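Local coordinates for DUF5037 domain-containing protein (Ruminococcus gnavus, PDB 4GL6) that is of unknown function, belongs to the DUF5037 family, and folds into two four-stranded sheets, one antiparallel and one mixed, accompanied by helices, at residues Leu182-Lys185 / Ser186-Ala190; Asp229-Glu232 / Ile233-Ala236; Ser204-Glu207 / Asp208-Gly212; Tyr163-Val166 / Tyr167-Leu171. All coordinates share one frame; numbering follows the deposited sequence.

Contact 1: Leu182-Lys185 / Ser186-Ala190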
loop_
_atom_site.group_PDB
_atom_site.type_symbol
_atom_site.label_atom_id
_atom_site.label_comp_id
_atom_site.label_asym_id
_atom_site.label_seq_id
_atom_site.Cartn_x
_atom_site.Cartn_y
_atom_site.Cartn_z
ATOM N N LEU A 182 10.149 -10.129 10.774
ATOM C CA LEU A 182 10.917 -11.100 10.000
ATOM C C LEU A 182 12.371 -11.201 10.450
ATOM O O LEU A 182 12.960 -10.226 10.913
ATOM C CB LEU A 182 10.927 -10.692 8.520
ATOM C CG LEU A 182 9.602 -10.476 7.800
ATOM C CD1 LEU A 182 9.901 -10.066 6.372
ATOM C CD2 LEU A 182 8.775 -11.751 7.808
ATOM N N ASP A 183 12.947 -12.388 10.288
ATOM C CA ASP A 183 14.370 -12.586 10.558
ATOM C C ASP A 183 15.123 -11.864 9.422
ATOM O O ASP A 183 14.558 -11.651 8.325
ATOM C CB ASP A 183 14.733 -14.080 10.692
ATOM C CG ASP A 183 14.617 -14.848 9.373
ATOM O OD1 ASP A 183 15.591 -14.854 8.559
ATOM O OD2 ASP A 183 13.546 -15.459 9.168
ATOM N N HIS A 184 16.381 -11.509 9.691
ATOM C CA HIS A 184 17.222 -10.741 8.750
ATOM C C HIS A 184 17.236 -11.256 7.325
ATOM O O HIS A 184 16.866 -10.526 6.400
ATOM C CB HIS A 184 18.645 -10.570 9.305
ATOM C CG HIS A 184 19.542 -9.709 8.439
ATOM N ND1 HIS A 184 19.318 -8.395 8.235
ATOM C CD2 HIS A 184 20.699 -10.032 7.716
ATOM C CE1 HIS A 184 20.284 -7.903 7.418
ATOM N NE2 HIS A 184 21.126 -8.909 7.111
ATOM N N LYS A 185 17.620 -12.516 7.136
ATOM C CA LYS A 185 17.689 -13.080 5.778
ATOM C C LYS A 185 16.299 -13.089 5.094
ATOM O O LYS A 185 16.183 -12.740 3.916
ATOM C CB LYS A 185 18.412 -14.437 5.778
ATOM C CG LYS A 185 19.873 -14.303 6.242
ATOM C CD LYS A 185 20.744 -15.540 6.026
ATOM C CE LYS A 185 22.169 -15.302 6.488
ATOM N NZ LYS A 185 23.084 -16.407 6.117
ATOM N N SER A 186 15.256 -13.438 5.840
ATOM C CA SER A 186 13.885 -13.380 5.300
ATOM C C SER A 186 13.509 -11.995 4.859
ATOM O O SER A 186 12.911 -11.829 3.796
ATOM C CB SER A 186 12.830 -13.848 6.306
ATOM O OG SER A 186 12.705 -15.237 6.209
ATOM N N PHE A 187 13.823 -11.018 5.708
ATOM C CA PHE A 187 13.502 -9.637 5.403
ATOM C C PHE A 187 14.144 -9.190 4.092
ATOM O O PHE A 187 13.472 -8.665 3.213
ATOM C CB PHE A 187 13.912 -8.682 6.532
ATOM C CG PHE A 187 13.732 -7.239 6.155
ATOM C CD1 PHE A 187 12.474 -6.643 6.228
ATOM C CD2 PHE A 187 14.795 -6.500 5.638
ATOM C CE1 PHE A 187 12.294 -5.327 5.822
ATOM C CE2 PHE A 187 14.624 -5.177 5.238
ATOM C CZ PHE A 187 13.373 -4.587 5.334
ATOM N N GLU A 188 15.444 -9.414 3.981
ATOM C CA GLU A 188 16.217 -8.995 2.799
ATOM C C GLU A 188 15.699 -9.563 1.479
ATOM O O GLU A 188 15.746 -8.877 0.463
ATOM C CB GLU A 188 17.702 -9.291 3.012
ATOM C CG GLU A 188 18.350 -8.384 4.085
ATOM C CD GLU A 188 18.536 -6.905 3.707
ATOM O OE1 GLU A 188 18.792 -6.578 2.527
ATOM O OE2 GLU A 188 18.426 -6.050 4.620
ATOM N N LYS A 189 15.223 -10.808 1.510
ATOM C CA LYS A 189 14.597 -11.441 0.342
ATOM C C LYS A 189 13.235 -10.816 0.084
ATOM O O LYS A 189 12.874 -10.560 -1.076
ATOM C CB LYS A 189 14.392 -12.937 0.557
ATOM C CG LYS A 189 15.660 -13.771 0.662
ATOM C CD LYS A 189 15.297 -15.195 1.030
ATOM C CE LYS A 189 16.522 -15.987 1.353
ATOM N NZ LYS A 189 16.128 -17.309 1.911
ATOM N N ALA A 190 12.476 -10.607 1.167
ATOM C CA ALA A 190 11.162 -10.007 1.100
ATOM C C ALA A 190 11.222 -8.648 0.420
ATOM O O ALA A 190 10.487 -8.400 -0.515
ATOM C CB ALA A 190 10.574 -9.880 2.490
#

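Contact 2: Asp229-Glu232 / Ile233-Ala236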
loop_
_atom_site.group_PDB
_atom_site.type_symbol
_atom_site.label_atom_id
_atom_site.label_comp_id
_atom_site.label_asym_id
_atom_site.label_seq_id
_atom_site.Cartn_x
_atom_site.Cartn_y
_atom_site.Cartn_z
ATOM N N ASP A 229 -7.357 -5.356 19.249
ATOM C CA ASP A 229 -6.445 -6.244 19.960
ATOM C C ASP A 229 -5.543 -5.406 20.895
ATOM O O ASP A 229 -4.808 -4.518 20.449
ATOM C CB ASP A 229 -5.687 -7.072 18.919
ATOM C CG ASP A 229 -6.638 -7.916 18.043
ATOM O OD1 ASP A 229 -7.342 -8.808 18.577
ATOM O OD2 ASP A 229 -6.692 -7.671 16.819
ATOM N N ASN A 230 -5.655 -5.683 22.190
ATOM C CA ASN A 230 -4.912 -4.978 23.229
ATOM C C ASN A 230 -3.397 -5.295 23.270
ATOM O O ASN A 230 -2.913 -6.209 22.589
ATOM C CB ASN A 230 -5.561 -5.223 24.613
ATOM C CG ASN A 230 -5.540 -6.691 25.053
ATOM O OD1 ASN A 230 -4.748 -7.503 24.583
ATOM N ND2 ASN A 230 -6.430 -7.028 25.955
ATOM N N LEU A 231 -2.680 -4.536 24.104
ATOM C CA LEU A 231 -1.236 -4.698 24.335
ATOM C C LEU A 231 -0.796 -6.133 24.595
ATOM O O LEU A 231 0.238 -6.537 24.112
ATOM C CB LEU A 231 -0.795 -3.843 25.532
ATOM C CG LEU A 231 0.662 -3.944 26.000
ATOM C CD1 LEU A 231 1.586 -3.449 24.897
ATOM C CD2 LEU A 231 0.877 -3.237 27.331
ATOM N N GLU A 232 -1.579 -6.881 25.365
ATOM C CA GLU A 232 -1.226 -8.268 25.739
ATOM C C GLU A 232 -1.211 -9.174 24.514
ATOM O O GLU A 232 -0.291 -9.960 24.345
ATOM C CB GLU A 232 -2.171 -8.790 26.829
ATOM C CG GLU A 232 -2.111 -7.961 28.123
ATOM C CD GLU A 232 -3.505 -7.723 28.715
ATOM O OE1 GLU A 232 -4.182 -8.685 29.154
ATOM O OE2 GLU A 232 -3.937 -6.549 28.729
ATOM N N ILE A 233 -2.209 -9.012 23.648
ATOM C CA ILE A 233 -2.308 -9.743 22.374
ATOM C C ILE A 233 -1.138 -9.385 21.435
ATOM O O ILE A 233 -0.653 -10.236 20.686
ATOM C CB ILE A 233 -3.694 -9.496 21.699
ATOM C CG1 ILE A 233 -4.820 -10.140 22.538
ATOM C CG2 ILE A 233 -3.740 -10.047 20.279
ATOM C CD1 ILE A 233 -6.209 -9.616 22.236
ATOM N N PHE A 234 -0.718 -8.122 21.473
ATOM C CA PHE A 234 0.421 -7.623 20.691
ATOM C C PHE A 234 1.717 -8.282 21.145
ATOM O O PHE A 234 2.465 -8.795 20.303
ATOM C CB PHE A 234 0.512 -6.096 20.776
ATOM C CG PHE A 234 1.765 -5.523 20.201
ATOM C CD1 PHE A 234 1.971 -5.506 18.827
ATOM C CD2 PHE A 234 2.731 -4.954 21.026
ATOM C CE1 PHE A 234 3.132 -4.969 18.279
ATOM C CE2 PHE A 234 3.890 -4.411 20.488
ATOM C CZ PHE A 234 4.090 -4.421 19.113
ATOM N N LYS A 235 1.961 -8.288 22.459
ATOM C CA LYS A 235 3.161 -8.928 23.023
ATOM C C LYS A 235 3.237 -10.424 22.668
ATOM O O LYS A 235 4.284 -10.891 22.225
ATOM C CB LYS A 235 3.287 -8.697 24.543
ATOM C CG LYS A 235 3.633 -7.258 24.891
ATOM C CD LYS A 235 4.192 -7.038 26.294
ATOM C CE LYS A 235 3.119 -7.043 27.365
ATOM N NZ LYS A 235 3.667 -6.578 28.669
ATOM N N ALA A 236 2.117 -11.131 22.810
ATOM C CA ALA A 236 2.027 -12.554 22.474
ATOM C C ALA A 236 2.283 -12.786 20.972
ATOM O O ALA A 236 3.061 -13.675 20.620
ATOM C CB ALA A 236 0.683 -13.142 22.899
#

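Contact 3: Ser204-Glu207 / Asp208-Gly212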
loop_
_atom_site.group_PDB
_atom_site.type_symbol
_atom_site.label_atom_id
_atom_site.label_comp_id
_atom_site.label_asym_id
_atom_site.label_seq_id
_atom_site.Cartn_x
_atom_site.Cartn_y
_atom_site.Cartn_z
ATOM N N SER A 204 3.740 -16.283 -4.967
ATOM C CA SER A 204 3.783 -17.426 -4.047
ATOM C C SER A 204 5.085 -17.513 -3.241
ATOM O O SER A 204 5.031 -17.849 -2.052
ATOM C CB SER A 204 3.445 -18.762 -4.749
ATOM O OG SER A 204 4.269 -19.020 -5.868
ATOM N N ASN A 205 6.229 -17.196 -3.861
ATOM C CA ASN A 205 7.535 -17.237 -3.136
ATOM C C ASN A 205 7.615 -16.221 -1.992
ATOM O O ASN A 205 8.251 -16.503 -0.979
ATOM C CB ASN A 205 8.763 -17.098 -4.054
ATOM C CG ASN A 205 8.780 -15.780 -4.825
ATOM O OD1 ASN A 205 7.715 -15.202 -5.157
ATOM N ND2 ASN A 205 9.995 -15.287 -5.109
ATOM N N PHE A 206 6.971 -15.064 -2.165
ATOM C CA PHE A 206 6.849 -14.079 -1.092
ATOM C C PHE A 206 6.075 -14.683 0.087
ATOM O O PHE A 206 6.497 -14.547 1.236
ATOM C CB PHE A 206 6.126 -12.803 -1.572
ATOM C CG PHE A 206 6.016 -11.745 -0.517
ATOM C CD1 PHE A 206 7.061 -10.863 -0.305
ATOM C CD2 PHE A 206 4.887 -11.634 0.280
ATOM C CE1 PHE A 206 6.983 -9.871 0.668
ATOM C CE2 PHE A 206 4.803 -10.644 1.262
ATOM C CZ PHE A 206 5.856 -9.760 1.457
ATOM N N GLU A 207 4.941 -15.334 -0.218
ATOM C CA GLU A 207 4.070 -15.961 0.789
ATOM C C GLU A 207 4.867 -17.029 1.529
ATOM O O GLU A 207 4.770 -17.108 2.754
ATOM C CB GLU A 207 2.756 -16.525 0.175
ATOM C CG GLU A 207 1.852 -15.529 -0.596
ATOM C CD GLU A 207 1.410 -14.282 0.159
ATOM O OE1 GLU A 207 1.190 -14.326 1.389
ATOM O OE2 GLU A 207 1.246 -13.232 -0.507
ATOM N N ASP A 208 5.706 -17.772 0.795
ATOM C CA ASP A 208 6.588 -18.783 1.377
ATOM C C ASP A 208 7.636 -18.182 2.336
ATOM O O ASP A 208 7.969 -18.822 3.343
ATOM C CB ASP A 208 7.317 -19.622 0.299
ATOM C CG ASP A 208 6.365 -20.469 -0.579
ATOM O OD1 ASP A 208 5.172 -20.660 -0.237
ATOM O OD2 ASP A 208 6.840 -20.949 -1.637
ATOM N N ILE A 209 8.162 -16.988 2.033
ATOM C CA ILE A 209 9.162 -16.345 2.906
ATOM C C ILE A 209 8.534 -15.880 4.211
ATOM O O ILE A 209 9.105 -16.096 5.273
ATOM C CB ILE A 209 9.825 -15.132 2.245
ATOM C CG1 ILE A 209 10.686 -15.559 1.068
ATOM C CG2 ILE A 209 10.691 -14.381 3.254
ATOM C CD1 ILE A 209 10.936 -14.439 0.087
ATOM N N ILE A 210 7.370 -15.238 4.121
ATOM C CA ILE A 210 6.705 -14.709 5.314
ATOM C C ILE A 210 5.899 -15.727 6.124
ATOM O O ILE A 210 5.537 -15.404 7.254
ATOM C CB ILE A 210 5.858 -13.449 5.016
ATOM C CG1 ILE A 210 4.514 -13.797 4.359
ATOM C CG2 ILE A 210 6.685 -12.440 4.227
ATOM C CD1 ILE A 210 3.669 -12.595 3.976
ATOM N N GLU A 211 5.596 -16.915 5.570
ATOM C CA GLU A 211 4.803 -17.949 6.278
ATOM C C GLU A 211 5.458 -18.366 7.587
ATOM O O GLU A 211 6.650 -18.644 7.607
ATOM C CB GLU A 211 4.640 -19.226 5.429
ATOM C CG GLU A 211 3.597 -20.252 5.899
ATOM C CD GLU A 211 2.251 -20.159 5.158
ATOM O OE1 GLU A 211 2.230 -20.180 3.902
ATOM O OE2 GLU A 211 1.192 -20.105 5.824
ATOM N N GLY A 212 4.679 -18.386 8.673
ATOM C CA GLY A 212 5.165 -18.801 9.988
ATOM C C GLY A 212 5.876 -17.732 10.787
ATOM O O GLY A 212 5.993 -17.870 11.998
#

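Contact 4: Tyr163-Val166 / Tyr167-Leu171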
loop_
_atom_site.group_PDB
_atom_site.type_symbol
_atom_site.label_atom_id
_atom_site.label_comp_id
_atom_site.label_asym_id
_atom_site.label_seq_id
_atom_site.Cartn_x
_atom_site.Cartn_y
_atom_site.Cartn_z
ATOM N N TYR A 163 1.891 3.190 17.759
ATOM C CA TYR A 163 1.001 2.749 16.681
ATOM C C TYR A 163 -0.421 3.216 16.966
ATOM O O TYR A 163 -1.060 3.809 16.092
ATOM C CB TYR A 163 1.080 1.228 16.431
ATOM C CG TYR A 163 2.478 0.669 16.169
ATOM C CD1 TYR A 163 3.500 1.464 15.620
ATOM C CD2 TYR A 163 2.761 -0.683 16.398
ATOM C CE1 TYR A 163 4.761 0.940 15.381
ATOM C CE2 TYR A 163 4.014 -1.213 16.132
ATOM C CZ TYR A 163 5.015 -0.396 15.629
ATOM O OH TYR A 163 6.275 -0.889 15.366
ATOM N N GLU A 164 -0.880 2.997 18.204
ATOM C CA GLU A 164 -2.196 3.478 18.692
ATOM C C GLU A 164 -2.369 4.990 18.374
ATOM O O GLU A 164 -3.400 5.400 17.838
ATOM C CB GLU A 164 -2.318 3.180 20.199
ATOM C CG GLU A 164 -3.701 3.225 20.841
ATOM C CD GLU A 164 -3.685 2.618 22.264
ATOM O OE1 GLU A 164 -4.414 1.632 22.547
ATOM O OE2 GLU A 164 -2.865 3.065 23.086
ATOM N N GLU A 165 -1.328 5.787 18.640
ATOM C CA GLU A 165 -1.337 7.231 18.344
ATOM C C GLU A 165 -1.460 7.542 16.849
ATOM O O GLU A 165 -2.209 8.456 16.476
ATOM C CB GLU A 165 -0.123 7.957 18.975
ATOM C CG GLU A 165 0.062 9.409 18.477
ATOM C CD GLU A 165 0.827 10.365 19.381
ATOM O OE1 GLU A 165 1.281 9.977 20.482
ATOM O OE2 GLU A 165 0.945 11.545 18.969
ATOM N N VAL A 166 -0.709 6.830 16.008
ATOM C CA VAL A 166 -0.793 7.049 14.546
ATOM C C VAL A 166 -2.223 6.748 14.054
ATOM O O VAL A 166 -2.871 7.596 13.424
ATOM C CB VAL A 166 0.233 6.193 13.782
ATOM C CG1 VAL A 166 0.017 6.274 12.279
ATOM C CG2 VAL A 166 1.643 6.634 14.137
ATOM N N TYR A 167 -2.727 5.574 14.408
ATOM C CA TYR A 167 -4.079 5.158 13.999
ATOM C C TYR A 167 -5.228 5.994 14.585
ATOM O O TYR A 167 -6.201 6.269 13.892
ATOM C CB TYR A 167 -4.258 3.630 14.178
ATOM C CG TYR A 167 -3.687 2.842 13.004
ATOM C CD1 TYR A 167 -2.309 2.787 12.771
ATOM C CD2 TYR A 167 -4.523 2.168 12.104
ATOM C CE1 TYR A 167 -1.781 2.072 11.692
ATOM C CE2 TYR A 167 -3.995 1.446 11.024
ATOM C CZ TYR A 167 -2.630 1.410 10.817
ATOM O OH TYR A 167 -2.128 0.707 9.750
ATOM N N ARG A 168 -5.100 6.446 15.822
ATOM C CA ARG A 168 -6.138 7.295 16.430
ATOM C C ARG A 168 -6.067 8.773 15.994
ATOM O O ARG A 168 -7.056 9.341 15.537
ATOM C CB ARG A 168 -6.041 7.225 17.950
ATOM C CG ARG A 168 -7.116 8.015 18.698
ATOM C CD ARG A 168 -6.866 8.053 20.192
ATOM N NE ARG A 168 -5.570 8.666 20.548
ATOM C CZ ARG A 168 -4.511 8.059 21.111
ATOM N NH1 ARG A 168 -4.518 6.764 21.472
ATOM N NH2 ARG A 168 -3.414 8.780 21.351
ATOM N N ASP A 169 -4.899 9.380 16.156
ATOM C CA ASP A 169 -4.724 10.826 15.946
ATOM C C ASP A 169 -4.347 11.260 14.536
ATOM O O ASP A 169 -4.734 12.359 14.132
ATOM C CB ASP A 169 -3.674 11.390 16.934
ATOM C CG ASP A 169 -3.982 11.049 18.399
ATOM O OD1 ASP A 169 -5.171 11.020 18.788
ATOM O OD2 ASP A 169 -3.031 10.774 19.165
ATOM N N LYS A 170 -3.602 10.424 13.808
ATOM C CA LYS A 170 -3.083 10.790 12.478
ATOM C C LYS A 170 -3.961 10.289 11.328
ATOM O O LYS A 170 -4.284 11.068 10.439
ATOM C CB LYS A 170 -1.612 10.331 12.291
ATOM C CG LYS A 170 -0.599 10.879 13.314
ATOM C CD LYS A 170 -0.330 12.385 13.238
ATOM C CE LYS A 170 0.481 12.854 14.445
ATOM N NZ LYS A 170 0.648 14.330 14.500
ATOM N N LEU A 171 -4.342 9.012 11.328
ATOM C CA LEU A 171 -5.152 8.462 10.218
ATOM C C LEU A 171 -6.606 8.942 10.168
ATOM O O LEU A 171 -7.118 9.232 9.086
ATOM C CB LEU A 171 -5.076 6.938 10.168
ATOM C CG LEU A 171 -3.685 6.353 9.922
ATOM C CD1 LEU A 171 -3.838 4.865 9.664
ATOM C CD2 LEU A 171 -2.943 7.029 8.771
#

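Contact 1: Leu182-Lys185 / Ser186-Ala190
Asp183 OD2 is held by two donors: the hydroxyl of Ser186, whose OG gives it a hydrogen bond of 3.1 Å, and NE2 of Gln213 in the loop beyond helix 204-210. The second carboxylate oxygen, OD1, takes the backbone N-H of Ser186 at 3.1 Å and 166°. Asp183 is thereby the N-cap of helix 184-194, where the chain leaves strand 175-182. Its CG sits between the backbone N and the carbonyl carbon (chi1 68°), the torsion that folds the carboxylate back over the first turn. Both Ser186 donors come from above the carboxylate plane, the amide more steeply than the hydroxyl. The first backbone bond runs from Phe187 N to Asp183 O, 2.8 Å long.

Leu182 and Phe187, the residues just before the cap and four after it, form a hydrophobic staple, with Leu182 CB 4.1 Å from Phe187 CB. The CD1 branch of the same leucine reaches one turn further, to 3.9 Å from Ala190 CB. On another flank Glu188 lays its CG over a face of the His184 ring, 4.2 Å from the centroid, a CH-pi contact offset toward the rim. The imidazole itself is anchored by ND1 to Asp147, not by the glutamate.

The two carboxylate oxygens, probably carrying a negative charge, thus accept from an amide and a hydroxyl of the opening turn, and that charge would suit the positive end of the helix dipole, while the staple joins the last strand residue to the first turn through two buried side chains.

Contact 2: Asp229-Glu232 / Ile233-Ala236
Asn230 is the N-cap of helix 231-239, the last helix of the chain: its OD1 accepts the backbone N-H of Ile233 at 3.1 Å and 162°. The asparagine CG lies between its own backbone N and carbonyl carbon (chi1 63°), bringing the amide oxygen round to the first turn. The isoleucine spreads its branches over the two residues before the helix. CG1 comes close to the amide oxygen, 3.3 Å from Asn230 OD1, the two side chains meeting at about a right angle. CG2, anti to the backbone N, turns instead to the preceding aspartate and stands 3.8 Å from Asp229 CB. Of the Asp229 carboxylate, OD2 is bonded to Thr218 of strand 215-220, while OD1 stays beside Ile233 CD1.

Leu231 faces the other way round the helix. Its CD1 approaches Phe234 CD2 at 4.3 Å, and its CG lies 4.2 Å from Lys235 CE, so the leucine has an aromatic neighbour and an aliphatic one. Lys235 bends at chi3 (-78°), and its ammonium group goes on to a salt bridge with Glu157 of helix 156-171. Leu231 also rests on Glu157 and Tyr160 of that helix, while the Phe234 ring meets Phe216 edge-to-face; these contacts place the helix against helix 156-171 and strand 215-220.

Glu232 takes part through its backbone and CB rather than its carboxylate. Its carbonyl oxygen receives Ala236 N at 3.1 Å, and the methyl carbon of that alanine, CB, lies 3.6 Å from Glu232 O.

Contact 3: Ser204-Glu207 / Asp208-Gly212
The Phe206 ring carries Ile210 on one face: CG2 stands 4.2 Å from the ring centroid and 23° off the normal, a CH-pi contact displaced toward the rim. Ile210 CD1 meets the same ring nearer its border, 3.5 Å from Phe206 CE2. Outside the helix, Tyr145 of the mixed sheet adds an edge-to-face stack with this phenyl group. The ring reaches along the helix because its CG is anti to the backbone N (chi1 -178°), while Ile210 CG1 lies between backbone N and carbonyl carbon (chi1 78°), a torsion that brings both CG2 and CD1 to the phenylalanine.

Beside Ile210, Glu207 runs the same way, with OE1 4.0 Å from Ile210 CD1. The backbone is helical beneath: Ile210 N bonds to Phe206 O at 3.1 Å. At the C-terminal end the pattern frays, since Glu211 N makes only a weak bond to Glu207 O.

Helix 204-210 is therefore two-sided. Phe206 and Ile210 form an apolar flank, with Phe206 meeting Tyr145 of the sheet and Leu194 of helix 184-194, whereas the carboxylates of Glu207, Asp208 and Glu211 lie at exposed positions, where solvent could moderate their mutual repulsion.

Contact 4: Tyr163-Val166 / Tyr167-Leu171
The Arg168 guanidinium folds back over the backbone of Glu164 and Glu165 in helix 156-171, with Glu164 O and Glu165 CA over one of its faces. NH1 is 3.7 Å from Glu164 CG, and the carboxylate plane of Glu164 is turned 47° from the guanidinium; its OE2 stays 4.4 Å from Arg168 NH1, too far for a salt bridge. The bend at chi3 (59°) instead turns the group to Asp169, which it grips side-on: NE to OD1 and NH2 to OD2, each 3.0 Å, with both partners tilted from the guanidinium plane. Asp169 OD2 also rests 3.5 Å from Glu165 CG, with the two carboxylate planes 73° apart.

On the inner side, Tyr167 lies with Leu171 CD1 over the centre of its ring, 3.6 Å above the plane. The phenol reaches Leu176 O in the next strand. Val166 CG1 packs towards Leu171 CG. The backbone widens here into a pi-type turn, in which Val166 O accepts from both Lys170 N and Leu171 N, each at 2.9 Å.

This is the second half of helix 156-171, in the beta-alpha-beta unit joining strand 140-147 to strand 175-182. Its buried face is aromatic and aliphatic; on the outer face the salt bridge probably offsets the charge of Asp169 and so eases its closeness to the carboxylate of Glu165.

Contacts 1 and 3 lie on helices 184-194 and 204-210, consecutive in the chain, and touch directly: Ile209 packs on Ser186 and Lys189, and Phe206 lies near Ala190, with centres about 11 Å apart. Contacts 2 and 4 form a second neighbourhood, centres about 17 Å apart, though their own atoms do not touch; helix 231-239 leans on an earlier part of helix 156-171. Contacts 1 and 2 both open a helix through an N-cap, with a carboxylate in contact 1 and a neutral amide in contact 2. Contact 2 is a surface contact; the others are partly buried, contact 4 having the most buried residues. In contacts 3 and 4 an aliphatic methyl group lies over the face of an aromatic ring.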